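Particle-associated glycoside hydrolase (PDB 6C72) probably depolymerises the capsular polysaccharide of Acinetobacter baumannii during phage entry, serving as the trimeric tailspike of bacteriophage Fri1. Local coordinates at residues A53-D58 and S69-T74; A59-T64 and A80-V85; I513-A518 and L565-I570. One frame throughout, in Å; residues are numbered along the deposited sequence.

Interaction 1: residues A53-D58 and S69-T74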
ATOM      1  N   ALA A  53       2.568  32.586  34.421  1.00 41.57           N
ATOM      2  CA  ALA A  53       1.239  32.081  34.108  1.00 39.79           C
ATOM      3  C   ALA A  53       0.187  33.113  34.507  1.00 41.60           C
ATOM      4  O   ALA A  53       0.497  34.187  35.037  1.00 44.17           O
ATOM      5  CB  ALA A  53       0.997  30.736  34.793  1.00 37.52           C
ATOM      6  N   THR A  54      -1.068  32.779  34.213  1.00 57.51           N
ATOM      7  CA  THR A  54      -2.224  33.610  34.507  1.00 59.97           C
ATOM      8  C   THR A  54      -3.142  32.871  35.469  1.00 61.57           C
ATOM      9  O   THR A  54      -3.402  31.676  35.298  1.00 61.90           O
ATOM     10  CB  THR A  54      -2.974  33.978  33.227  1.00 61.79           C
ATOM     11  OG1 THR A  54      -2.113  34.759  32.396  1.00 60.52           O
ATOM     12  CG2 THR A  54      -4.219  34.784  33.536  1.00 64.89           C
ATOM     13  N   TYR A  55      -3.650  33.595  36.461  1.00 47.43           N
ATOM     14  CA  TYR A  55      -4.444  33.010  37.528  1.00 49.13           C
ATOM     15  C   TYR A  55      -5.735  33.792  37.720  1.00 52.65           C
ATOM     16  O   TYR A  55      -5.828  34.974  37.378  1.00 52.92           O
ATOM     17  CB  TYR A  55      -3.655  32.976  38.840  1.00 46.82           C
ATOM     18  CG  TYR A  55      -2.358  32.202  38.750  1.00 43.58           C
ATOM     19  CD1 TYR A  55      -1.206  32.789  38.232  1.00 41.79           C
ATOM     20  CD2 TYR A  55      -2.280  30.886  39.199  1.00 42.68           C
ATOM     21  CE1 TYR A  55      -0.017  32.082  38.146  1.00 39.61           C
ATOM     22  CE2 TYR A  55      -1.094  30.174  39.130  1.00 40.42           C
ATOM     23  CZ  TYR A  55       0.031  30.781  38.599  1.00 39.06           C
ATOM     24  OH  TYR A  55       1.204  30.080  38.528  1.00 37.49           O
ATOM     25  N   LEU A  56      -6.738  33.107  38.267  1.00 48.67           N
ATOM     26  CA  LEU A  56      -8.011  33.714  38.635  1.00 51.41           C
ATOM     27  C   LEU A  56      -8.241  33.532  40.132  1.00 51.01           C
ATOM     28  O   LEU A  56      -8.054  32.438  40.677  1.00 49.44           O
ATOM     29  CB  LEU A  56      -9.175  33.101  37.847  1.00 54.32           C
ATOM     30  CG  LEU A  56      -9.232  33.361  36.340  1.00 54.92           C
ATOM     31  CD1 LEU A  56     -10.522  32.802  35.742  1.00 58.61           C
ATOM     32  CD2 LEU A  56      -9.096  34.842  36.046  1.00 54.26           C
ATOM     33  N   TRP A  57      -8.664  34.602  40.791  1.00 47.92           N
ATOM     34  CA  TRP A  57      -8.806  34.593  42.240  1.00 46.84           C
ATOM     35  C   TRP A  57     -10.101  33.902  42.650  1.00 48.28           C
ATOM     36  O   TRP A  57     -11.173  34.216  42.128  1.00 51.14           O
ATOM     37  CB  TRP A  57      -8.769  36.028  42.770  1.00 47.13           C
ATOM     38  CG  TRP A  57      -9.028  36.163  44.234  1.00 46.82           C
ATOM     39  CD1 TRP A  57     -10.111  36.752  44.819  1.00 49.68           C
ATOM     40  CD2 TRP A  57      -8.191  35.704  45.303  1.00 45.09           C
ATOM     41  NE1 TRP A  57      -9.998  36.688  46.186  1.00 49.68           N
ATOM     42  CE2 TRP A  57      -8.831  36.046  46.511  1.00 46.94           C
ATOM     43  CE3 TRP A  57      -6.965  35.036  45.355  1.00 42.61           C
ATOM     44  CZ2 TRP A  57      -8.284  35.745  47.763  1.00 46.37           C
ATOM     45  CZ3 TRP A  57      -6.424  34.737  46.592  1.00 42.20           C
ATOM     46  CH2 TRP A  57      -7.082  35.090  47.783  1.00 44.05           C
ATOM     47  N   ASP A  58      -9.998  32.946  43.569  1.00 55.72           N
ATOM     48  CA  ASP A  58     -11.157  32.310  44.186  1.00 56.44           C
ATOM     49  C   ASP A  58     -11.044  32.558  45.685  1.00 54.25           C
ATOM     50  O   ASP A  58     -10.176  31.983  46.350  1.00 51.39           O
ATOM     51  CB  ASP A  58     -11.225  30.813  43.862  1.00 55.70           C
ATOM     52  CG  ASP A  58     -12.567  30.179  44.251  1.00 56.62           C
ATOM     53  OD1 ASP A  58     -13.484  30.903  44.701  1.00 58.09           O
ATOM     54  OD2 ASP A  58     -12.714  28.946  44.093  1.00 55.58           O
ATOM     55  N   SER A  69      -2.168  24.103  39.881  1.00 31.85           N
ATOM     56  CA  SER A  69      -3.513  24.590  39.605  1.00 33.04           C
ATOM     57  C   SER A  69      -4.088  25.439  40.733  1.00 33.48           C
ATOM     58  O   SER A  69      -4.916  26.322  40.474  1.00 35.41           O
ATOM     59  CB  SER A  69      -4.453  23.410  39.335  1.00 33.47           C
ATOM     60  OG  SER A  69      -4.639  22.638  40.503  1.00 32.93           O
ATOM     61  N   VAL A  70      -3.669  25.195  41.974  1.00 38.45           N
ATOM     62  CA  VAL A  70      -4.184  25.898  43.141  1.00 38.76           C
ATOM     63  C   VAL A  70      -3.005  26.538  43.863  1.00 38.05           C
ATOM     64  O   VAL A  70      -2.142  25.828  44.397  1.00 38.26           O
ATOM     65  CB  VAL A  70      -4.953  24.956  44.080  1.00 39.29           C
ATOM     66  CG1 VAL A  70      -5.379  25.682  45.346  1.00 39.66           C
ATOM     67  CG2 VAL A  70      -6.165  24.389  43.373  1.00 40.14           C
ATOM     68  N   ILE A  71      -2.980  27.868  43.903  1.00 32.19           N
ATOM     69  CA  ILE A  71      -1.957  28.622  44.620  1.00 32.83           C
ATOM     70  C   ILE A  71      -2.646  29.262  45.826  1.00 34.32           C
ATOM     71  O   ILE A  71      -3.341  30.278  45.701  1.00 35.06           O
ATOM     72  CB  ILE A  71      -1.276  29.666  43.724  1.00 32.85           C
ATOM     73  CG1 ILE A  71      -0.691  29.001  42.472  1.00 31.69           C
ATOM     74  CG2 ILE A  71      -0.183  30.406  44.484  1.00 34.15           C
ATOM     75  CD1 ILE A  71       0.274  27.848  42.766  1.00 31.30           C
ATOM     76  N   ARG A  72      -2.477  28.660  47.000  1.00 47.04           N
ATOM     77  CA  ARG A  72      -3.155  29.149  48.191  1.00 47.68           C
ATOM     78  C   ARG A  72      -2.389  30.318  48.800  1.00 47.52           C
ATOM     79  O   ARG A  72      -1.157  30.291  48.899  1.00 47.22           O
ATOM     80  CB  ARG A  72      -3.302  28.020  49.214  1.00 48.66           C
ATOM     81  CG  ARG A  72      -4.263  26.904  48.791  1.00 49.06           C
ATOM     82  CD  ARG A  72      -5.711  27.355  48.904  1.00 49.30           C
ATOM     83  NE  ARG A  72      -5.991  27.889  50.235  1.00 49.95           N
ATOM     84  CZ  ARG A  72      -6.260  27.140  51.302  1.00 51.09           C
ATOM     85  NH1 ARG A  72      -6.281  25.820  51.212  1.00 51.86           N
ATOM     86  NH2 ARG A  72      -6.505  27.712  52.469  1.00 51.78           N
ATOM     87  N   VAL A  73      -3.128  31.341  49.215  1.00 54.78           N
ATOM     88  CA  VAL A  73      -2.544  32.507  49.873  1.00 54.89           C
ATOM     89  C   VAL A  73      -2.187  32.131  51.306  1.00 55.35           C
ATOM     90  O   VAL A  73      -3.044  31.684  52.073  1.00 56.06           O
ATOM     91  CB  VAL A  73      -3.496  33.708  49.819  1.00 55.80           C
ATOM     92  CG1 VAL A  73      -3.031  34.792  50.749  1.00 56.49           C
ATOM     93  CG2 VAL A  73      -3.541  34.250  48.411  1.00 56.07           C
ATOM     94  N   THR A  74      -0.904  32.273  51.648  1.00 52.87           N
ATOM     95  CA  THR A  74      -0.396  31.849  52.948  1.00 53.72           C
ATOM     96  C   THR A  74      -0.847  32.762  54.086  1.00 54.36           C
ATOM     97  O   THR A  74      -0.941  32.310  55.232  1.00 55.37           O
ATOM     98  CB  THR A  74       1.129  31.796  52.906  1.00 53.32           C
ATOM     99  OG1 THR A  74       1.635  33.080  52.514  1.00 52.52           O
ATOM    100  CG2 THR A  74       1.601  30.760  51.898  1.00 52.86           C
TER
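Tyr55 meets Ile71, and Trp57 meets Val73, over one face of the small N-terminal mixed sheet. The two strands involved, 54-58 and 70-72, are not neighbours: strand 80-83 runs between them, antiparallel to both, so that the outer two point the same way. The CA atoms of Tyr55 and Ile71 are 8.7 Å apart, and their side chains have to bridge the intervening strand.

The tight part is the indole. With CG of Trp57 anti to the backbone N (chi1 175°), the ring swings over toward the other segment although its CB does not point there. The six-membered ring then presents its edge, and CG2 of Val73 sits 3.4 Å from CZ3, close to the ring plane. The same methyl lies 3.7 Å from CH2, so it is pressed against the rim of the ring rather than laid on its face, and the two side chains are roughly perpendicular.

The phenol is met more obliquely. CG1 of Ile71 comes within 3.6 Å of Tyr55 CE2, with CD2 of the same ring at 4.1 Å. Val24 and Leu27 of helix 24-27 pack on both Tyr55 and Ile71, while the Trp81 ring on the middle strand meets that of Trp57 with the planes at about 50°.

The reverse face is looser. Leu56, Val70 and Arg72 alternate onto it and are all partly exposed, and they make no mutual contact across the two segments; Arg72 instead gives NH1 to the carbonyl O of Ala63.

Across the pair the chemistry is wholly apolar. Shape and hydrophobic burial therefore join these side chains, while directional bonding is left to the backbones, which reach each other through strand 80-83.

Interaction 2: residues A59-T64 and A80-V85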
ATOM      1  N   ALA A  59     -11.915  33.427  46.206  1.00 54.09           N
ATOM      2  CA  ALA A  59     -11.821  33.823  47.609  1.00 52.98           C
ATOM      3  C   ALA A  59     -12.161  32.682  48.563  1.00 51.98           C
ATOM      4  O   ALA A  59     -11.618  32.622  49.674  1.00 50.81           O
ATOM      5  CB  ALA A  59     -12.739  35.018  47.868  1.00 55.31           C
ATOM      6  N   ASN A  60     -13.024  31.760  48.152  1.00 68.88           N
ATOM      7  CA  ASN A  60     -13.483  30.704  49.040  1.00 67.84           C
ATOM      8  C   ASN A  60     -12.642  29.440  48.975  1.00 65.87           C
ATOM      9  O   ASN A  60     -12.878  28.529  49.775  1.00 65.31           O
ATOM     10  CB  ASN A  60     -14.935  30.353  48.723  1.00 69.86           C
ATOM     11  CG  ASN A  60     -15.806  31.578  48.583  1.00 72.04           C
ATOM     12  OD1 ASN A  60     -15.792  32.471  49.438  1.00 72.45           O
ATOM     13  ND2 ASN A  60     -16.565  31.637  47.493  1.00 73.89           N
ATOM     14  N   ASN A  61     -11.675  29.361  48.062  1.00 52.95           N
ATOM     15  CA  ASN A  61     -10.998  28.096  47.796  1.00 51.39           C
ATOM     16  C   ASN A  61     -10.233  27.606  49.018  1.00 49.86           C
ATOM     17  O   ASN A  61      -9.424  28.336  49.600  1.00 49.11           O
ATOM     18  CB  ASN A  61     -10.039  28.252  46.623  1.00 50.92           C
ATOM     19  CG  ASN A  61      -9.516  26.927  46.126  1.00 49.68           C
ATOM     20  OD1 ASN A  61      -8.627  26.331  46.733  1.00 48.17           O
ATOM     21  ND2 ASN A  61     -10.033  26.476  44.994  1.00 50.76           N
ATOM     22  N   THR A  62     -10.470  26.340  49.380  1.00 52.31           N
ATOM     23  CA  THR A  62      -9.773  25.666  50.470  1.00 52.17           C
ATOM     24  C   THR A  62      -9.088  24.389  50.003  1.00 51.97           C
ATOM     25  O   THR A  62      -8.710  23.553  50.826  1.00 52.94           O
ATOM     26  CB  THR A  62     -10.728  25.352  51.617  1.00 53.59           C
ATOM     27  OG1 THR A  62     -11.752  24.458  51.156  1.00 55.03           O
ATOM     28  CG2 THR A  62     -11.356  26.623  52.140  1.00 54.37           C
ATOM     29  N   ALA A  63      -8.924  24.217  48.698  1.00 51.64           N
ATOM     30  CA  ALA A  63      -8.231  23.048  48.199  1.00 51.54           C
ATOM     31  C   ALA A  63      -6.765  23.103  48.606  1.00 51.46           C
ATOM     32  O   ALA A  63      -6.228  24.152  48.975  1.00 50.91           O
ATOM     33  CB  ALA A  63      -8.347  22.960  46.675  1.00 50.78           C
ATOM     34  N   THR A  64      -6.102  21.964  48.503  1.00 53.70           N
ATOM     35  CA  THR A  64      -4.700  21.908  48.869  1.00 54.47           C
ATOM     36  C   THR A  64      -3.857  22.573  47.792  1.00 52.99           C
ATOM     37  O   THR A  64      -4.089  22.384  46.593  1.00 52.06           O
ATOM     38  CB  THR A  64      -4.262  20.460  49.071  1.00 56.55           C
ATOM     39  OG1 THR A  64      -5.102  19.854  50.063  1.00 57.94           O
ATOM     40  CG2 THR A  64      -2.803  20.397  49.520  1.00 57.79           C
ATOM     41  N   ALA A  80      -7.441  31.259  46.890  1.00 41.56           N
ATOM     42  CA  ALA A  80      -6.411  30.706  46.030  1.00 40.28           C
ATOM     43  C   ALA A  80      -6.446  31.389  44.676  1.00 41.93           C
ATOM     44  O   ALA A  80      -7.491  31.860  44.218  1.00 44.69           O
ATOM     45  CB  ALA A  80      -6.562  29.192  45.844  1.00 39.59           C
ATOM     46  N   TRP A  81      -5.281  31.460  44.055  1.00 40.47           N
ATOM     47  CA  TRP A  81      -5.184  31.836  42.657  1.00 41.79           C
ATOM     48  C   TRP A  81      -5.211  30.567  41.824  1.00 41.47           C
ATOM     49  O   TRP A  81      -4.402  29.656  42.040  1.00 39.05           O
ATOM     50  CB  TRP A  81      -3.907  32.628  42.387  1.00 40.12           C
ATOM     51  CG  TRP A  81      -3.860  33.926  43.120  1.00 40.75           C
ATOM     52  CD1 TRP A  81      -3.261  34.167  44.320  1.00 39.41           C
ATOM     53  CD2 TRP A  81      -4.454  35.166  42.706  1.00 43.28           C
ATOM     54  NE1 TRP A  81      -3.436  35.483  44.675  1.00 40.86           N
ATOM     55  CE2 TRP A  81      -4.168  36.116  43.703  1.00 43.06           C
ATOM     56  CE3 TRP A  81      -5.201  35.562  41.589  1.00 45.79           C
ATOM     57  CZ2 TRP A  81      -4.597  37.443  43.616  1.00 45.06           C
ATOM     58  CZ3 TRP A  81      -5.630  36.883  41.507  1.00 47.35           C
ATOM     59  CH2 TRP A  81      -5.322  37.804  42.510  1.00 46.95           C
ATOM     60  N   LEU A  82      -6.141  30.513  40.880  1.00 38.42           N
ATOM     61  CA  LEU A  82      -6.380  29.318  40.085  1.00 38.97           C
ATOM     62  C   LEU A  82      -5.751  29.474  38.706  1.00 39.07           C
ATOM     63  O   LEU A  82      -6.021  30.447  37.989  1.00 41.44           O
ATOM     64  CB  LEU A  82      -7.874  29.034  39.960  1.00 42.80           C
ATOM     65  CG  LEU A  82      -8.599  28.857  41.292  1.00 42.21           C
ATOM     66  CD1 LEU A  82     -10.019  28.392  41.057  1.00 45.33           C
ATOM     67  CD2 LEU A  82      -7.837  27.901  42.215  1.00 38.08           C
ATOM     68  N   LEU A  83      -4.914  28.505  38.350  1.00 44.65           N
ATOM     69  CA  LEU A  83      -4.202  28.522  37.083  1.00 43.79           C
ATOM     70  C   LEU A  83      -5.174  28.494  35.908  1.00 47.43           C
ATOM     71  O   LEU A  83      -6.149  27.737  35.907  1.00 50.11           O
ATOM     72  CB  LEU A  83      -3.287  27.299  37.020  1.00 41.09           C
ATOM     73  CG  LEU A  83      -2.422  27.182  35.771  1.00 39.79           C
ATOM     74  CD1 LEU A  83      -1.381  28.304  35.807  1.00 37.82           C
ATOM     75  CD2 LEU A  83      -1.796  25.799  35.651  1.00 38.55           C
ATOM     76  N   GLN A  84      -4.888  29.305  34.882  1.00 56.56           N
ATOM     77  CA  GLN A  84      -5.647  29.306  33.633  1.00 58.89           C
ATOM     78  C   GLN A  84      -4.744  28.791  32.527  1.00 56.13           C
ATOM     79  O   GLN A  84      -3.789  29.468  32.133  1.00 53.57           O
ATOM     80  CB  GLN A  84      -6.180  30.692  33.278  1.00 60.14           C
ATOM     81  CG  GLN A  84      -7.092  31.312  34.321  1.00 62.64           C
ATOM     82  CD  GLN A  84      -8.331  30.468  34.634  1.00 65.98           C
ATOM     83  OE1 GLN A  84      -8.601  30.164  35.798  1.00 66.49           O
ATOM     84  NE2 GLN A  84      -9.097  30.108  33.599  1.00 67.98           N
ATOM     85  N   VAL A  85      -5.046  27.608  32.024  1.00 33.75           N
ATOM     86  CA  VAL A  85      -4.318  27.037  30.900  1.00 33.26           C
ATOM     87  C   VAL A  85      -4.958  27.523  29.612  1.00 35.76           C
ATOM     88  O   VAL A  85      -6.168  27.368  29.410  1.00 37.20           O
ATOM     89  CB  VAL A  85      -4.331  25.500  30.957  1.00 31.60           C
ATOM     90  CG1 VAL A  85      -3.673  24.931  29.700  1.00 31.53           C
ATOM     91  CG2 VAL A  85      -3.644  25.002  32.215  1.00 29.76           C
TER
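The carboxamide of Asn61 is the flat group of this contact, and Ala80 and Leu82 both lie over one face of it. CB of Ala80 stands above the carbonyl half, 3.7 Å from CG and 3.6 Å from OD1. CD2 of Leu82 rests above the other half, 3.8 Å from ND2 and almost directly over that nitrogen. The opposite face is taken by the loop itself, since the backbone N of Ala63 approaches OD1 from there. Val70 and Arg72 of strand 70-72 also touch the Asn61 side chain.

An extended first torsion, with CG anti to the backbone N at a chi1 of -169°, carries the amide across to strand 80-83. Its own CB packs 3.7 Å from CB of Ala80. Leu82 does not aim its CB at the loop; the CD2 branch makes the approach.

Asn61 is also the first residue of an Asx turn, in which OD1 accepts a hydrogen bond from Ala63 N over 2.9 Å. That bond is bent, with an angle of 140° at the hydrogen, and the donor sits 52° out of the carbonyl plane, so it does not follow a lone pair. The turn redirects the chain soon after strand 54-58 ends, at the start of the long loop that leads to strand 70-72.

Backbone pairing between strands 54-58 and 80-83, which includes Ala80 with Asp58, is continued beyond the end of the first strand by Asn61 with Gly79. This keeps the loop close to the beginning of strand 80-83, where the CA atoms of Asn61 and Ala80 are 5.6 Å apart. Ala80 is buried, whereas Asn61 and Leu82 remain partly exposed.

Interaction 3: residues I513-A518 and L565-I570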
ATOM      1  N   ILE A 513      -3.844 -48.361 -28.526  1.00 31.99           N
ATOM      2  CA  ILE A 513      -3.655 -48.750 -27.126  1.00 32.00           C
ATOM      3  C   ILE A 513      -2.309 -49.452 -27.011  1.00 32.71           C
ATOM      4  O   ILE A 513      -2.061 -50.434 -27.712  1.00 32.26           O
ATOM      5  CB  ILE A 513      -4.775 -49.679 -26.626  1.00 30.86           C
ATOM      6  CG1 ILE A 513      -6.134 -48.982 -26.628  1.00 30.86           C
ATOM      7  CG2 ILE A 513      -4.438 -50.189 -25.220  1.00 30.88           C
ATOM      8  CD1 ILE A 513      -6.970 -49.252 -27.824  1.00 31.03           C
ATOM      9  N   THR A 514      -1.442 -48.966 -26.128  1.00 26.70           N
ATOM     10  CA  THR A 514      -0.139 -49.580 -25.888  1.00 27.23           C
ATOM     11  C   THR A 514      -0.140 -50.243 -24.524  1.00 27.00           C
ATOM     12  O   THR A 514      -0.460 -49.601 -23.524  1.00 26.51           O
ATOM     13  CB  THR A 514       0.988 -48.553 -25.973  1.00 27.97           C
ATOM     14  OG1 THR A 514       0.935 -47.918 -27.252  1.00 28.07           O
ATOM     15  CG2 THR A 514       2.337 -49.237 -25.815  1.00 28.77           C
ATOM     16  N   ILE A 515       0.202 -51.522 -24.488  1.00 26.32           N
ATOM     17  CA  ILE A 515       0.186 -52.318 -23.271  1.00 25.94           C
ATOM     18  C   ILE A 515       1.605 -52.791 -23.033  1.00 27.45           C
ATOM     19  O   ILE A 515       2.215 -53.385 -23.927  1.00 28.00           O
ATOM     20  CB  ILE A 515      -0.768 -53.522 -23.400  1.00 24.91           C
ATOM     21  CG1 ILE A 515      -2.127 -53.085 -23.941  1.00 23.86           C
ATOM     22  CG2 ILE A 515      -0.967 -54.194 -22.050  1.00 25.05           C
ATOM     23  CD1 ILE A 515      -2.953 -54.236 -24.464  1.00 24.06           C
ATOM     24  N   THR A 516       2.137 -52.526 -21.844  1.00 27.27           N
ATOM     25  CA  THR A 516       3.494 -52.960 -21.550  1.00 28.68           C
ATOM     26  C   THR A 516       3.611 -53.285 -20.065  1.00 28.80           C
ATOM     27  O   THR A 516       2.783 -52.866 -19.253  1.00 27.77           O
ATOM     28  CB  THR A 516       4.519 -51.904 -21.997  1.00 29.23           C
ATOM     29  OG1 THR A 516       5.848 -52.430 -21.875  1.00 30.51           O
ATOM     30  CG2 THR A 516       4.399 -50.658 -21.178  1.00 28.67           C
ATOM     31  N   GLY A 517       4.616 -54.085 -19.719  1.00 34.67           N
ATOM     32  CA  GLY A 517       4.826 -54.432 -18.323  1.00 34.90           C
ATOM     33  C   GLY A 517       5.582 -53.355 -17.554  1.00 34.99           C
ATOM     34  O   GLY A 517       6.379 -52.591 -18.106  1.00 35.35           O
ATOM     35  N   ALA A 518       5.313 -53.288 -16.253  1.00 32.65           N
ATOM     36  CA  ALA A 518       6.045 -52.415 -15.337  1.00 32.76           C
ATOM     37  C   ALA A 518       6.072 -53.106 -13.977  1.00 33.05           C
ATOM     38  O   ALA A 518       5.677 -52.559 -12.954  1.00 32.57           O
ATOM     39  CB  ALA A 518       5.412 -51.027 -15.259  1.00 31.76           C
ATOM     40  N   LEU A 565     -12.604 -53.363 -24.681  1.00 30.74           N
ATOM     41  CA  LEU A 565     -11.392 -54.166 -24.601  1.00 30.28           C
ATOM     42  C   LEU A 565     -11.319 -54.876 -23.257  1.00 30.30           C
ATOM     43  O   LEU A 565     -11.556 -54.261 -22.216  1.00 30.21           O
ATOM     44  CB  LEU A 565     -10.153 -53.294 -24.790  1.00 29.24           C
ATOM     45  CG  LEU A 565      -8.820 -53.970 -24.480  1.00 28.76           C
ATOM     46  CD1 LEU A 565      -8.572 -55.141 -25.415  1.00 29.38           C
ATOM     47  CD2 LEU A 565      -7.691 -52.950 -24.573  1.00 27.62           C
ATOM     48  N   SER A 566     -10.984 -56.167 -23.282  1.00 29.43           N
ATOM     49  CA  SER A 566     -10.743 -56.952 -22.079  1.00 29.45           C
ATOM     50  C   SER A 566      -9.324 -57.495 -22.101  1.00 29.26           C
ATOM     51  O   SER A 566      -8.819 -57.903 -23.153  1.00 29.23           O
ATOM     52  CB  SER A 566     -11.735 -58.106 -21.960  1.00 29.68           C
ATOM     53  OG  SER A 566     -13.053 -57.611 -21.810  1.00 29.68           O
ATOM     54  N   LEU A 567      -8.688 -57.512 -20.937  1.00 33.03           N
ATOM     55  CA  LEU A 567      -7.307 -57.951 -20.809  1.00 32.86           C
ATOM     56  C   LEU A 567      -7.209 -59.013 -19.730  1.00 33.41           C
ATOM     57  O   LEU A 567      -8.057 -59.099 -18.839  1.00 33.57           O
ATOM     58  CB  LEU A 567      -6.368 -56.795 -20.465  1.00 32.12           C
ATOM     59  CG  LEU A 567      -6.317 -55.631 -21.448  1.00 31.36           C
ATOM     60  CD1 LEU A 567      -5.315 -54.577 -20.953  1.00 30.58           C
ATOM     61  CD2 LEU A 567      -5.968 -56.108 -22.856  1.00 31.55           C
ATOM     62  N   ALA A 568      -6.172 -59.838 -19.829  1.00 26.19           N
ATOM     63  CA  ALA A 568      -5.916 -60.848 -18.811  1.00 26.71           C
ATOM     64  C   ALA A 568      -4.427 -61.163 -18.800  1.00 26.92           C
ATOM     65  O   ALA A 568      -3.737 -61.000 -19.812  1.00 26.77           O
ATOM     66  CB  ALA A 568      -6.724 -62.127 -19.051  1.00 26.95           C
ATOM     67  N   GLY A 569      -3.933 -61.593 -17.636  1.00 30.36           N
ATOM     68  CA  GLY A 569      -2.574 -62.067 -17.521  1.00 30.80           C
ATOM     69  C   GLY A 569      -2.485 -63.531 -17.877  1.00 31.43           C
ATOM     70  O   GLY A 569      -3.490 -64.198 -18.111  1.00 31.38           O
ATOM     71  N   ILE A 570      -1.255 -64.035 -17.890  1.00 26.88           N
ATOM     72  CA  ILE A 570      -0.975 -65.432 -18.174  1.00 27.63           C
ATOM     73  C   ILE A 570      -0.432 -66.151 -16.948  1.00 28.18           C
ATOM     74  O   ILE A 570      -0.783 -67.302 -16.689  1.00 28.46           O
ATOM     75  CB  ILE A 570       0.017 -65.548 -19.351  1.00 28.23           C
ATOM     76  CG1 ILE A 570      -0.522 -64.817 -20.579  1.00 27.66           C
ATOM     77  CG2 ILE A 570       0.295 -67.004 -19.671  1.00 29.09           C
ATOM     78  CD1 ILE A 570       0.429 -64.851 -21.779  1.00 28.45           C
TER
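Ile515 and Leu567 meet tip to tip because CG1 of Ile515 and CG of Leu567 both lie beside the backbone N, anti to the carbonyl carbon (chi1 -49° and -59°). The extended second torsion of Ile515 then pushes CD1 outward, and it meets the CD2 branch of Leu567 at 3.9 Å. The setting is a β-sandwich-like C-terminal domain: strand 509-517 belongs to a six-stranded antiparallel sheet, strand 564-569 to a four-stranded one, and the two sheets face each other across an apolar core. The segments run in broadly the same sense, with 9.7 Å between the CA atoms of Ile515 and Leu567, too far for backbone pairing, so side chains alone fill the interval.

All four touching residues are buried. Val579, Trp560 and Leu532 add to the same core from adjoining strands. Thr514 and Thr516, alternating onto the other face of their sheet, instead pack against Phe584 and Gly510 of the second subunit, so strand 509-517 serves both the core and the trimer interface.

A second, looser pair lies two residues earlier on both strands, where CG2 of Ile513 stands 4.3 Å from CD2 of Leu565.

Interactions 1 and 2 belong to one small N-terminal sheet, their centres 5 Å apart. Their segments alternate along the chain, and strand 80-83 of interaction 2 lies between the two strands joined in interaction 1. They are also stitched directly, by the probable hydrogen bond from Leu82 N to Leu56 O. Interaction 3 comes much later in the chain, in the C-terminal sandwich, about 107 Å from the centre of interaction 1 and on the opposite side of the chain's centre. A long run of parallel strands separates the two ends, as expected of an elongated tailspike with distinct terminal domains.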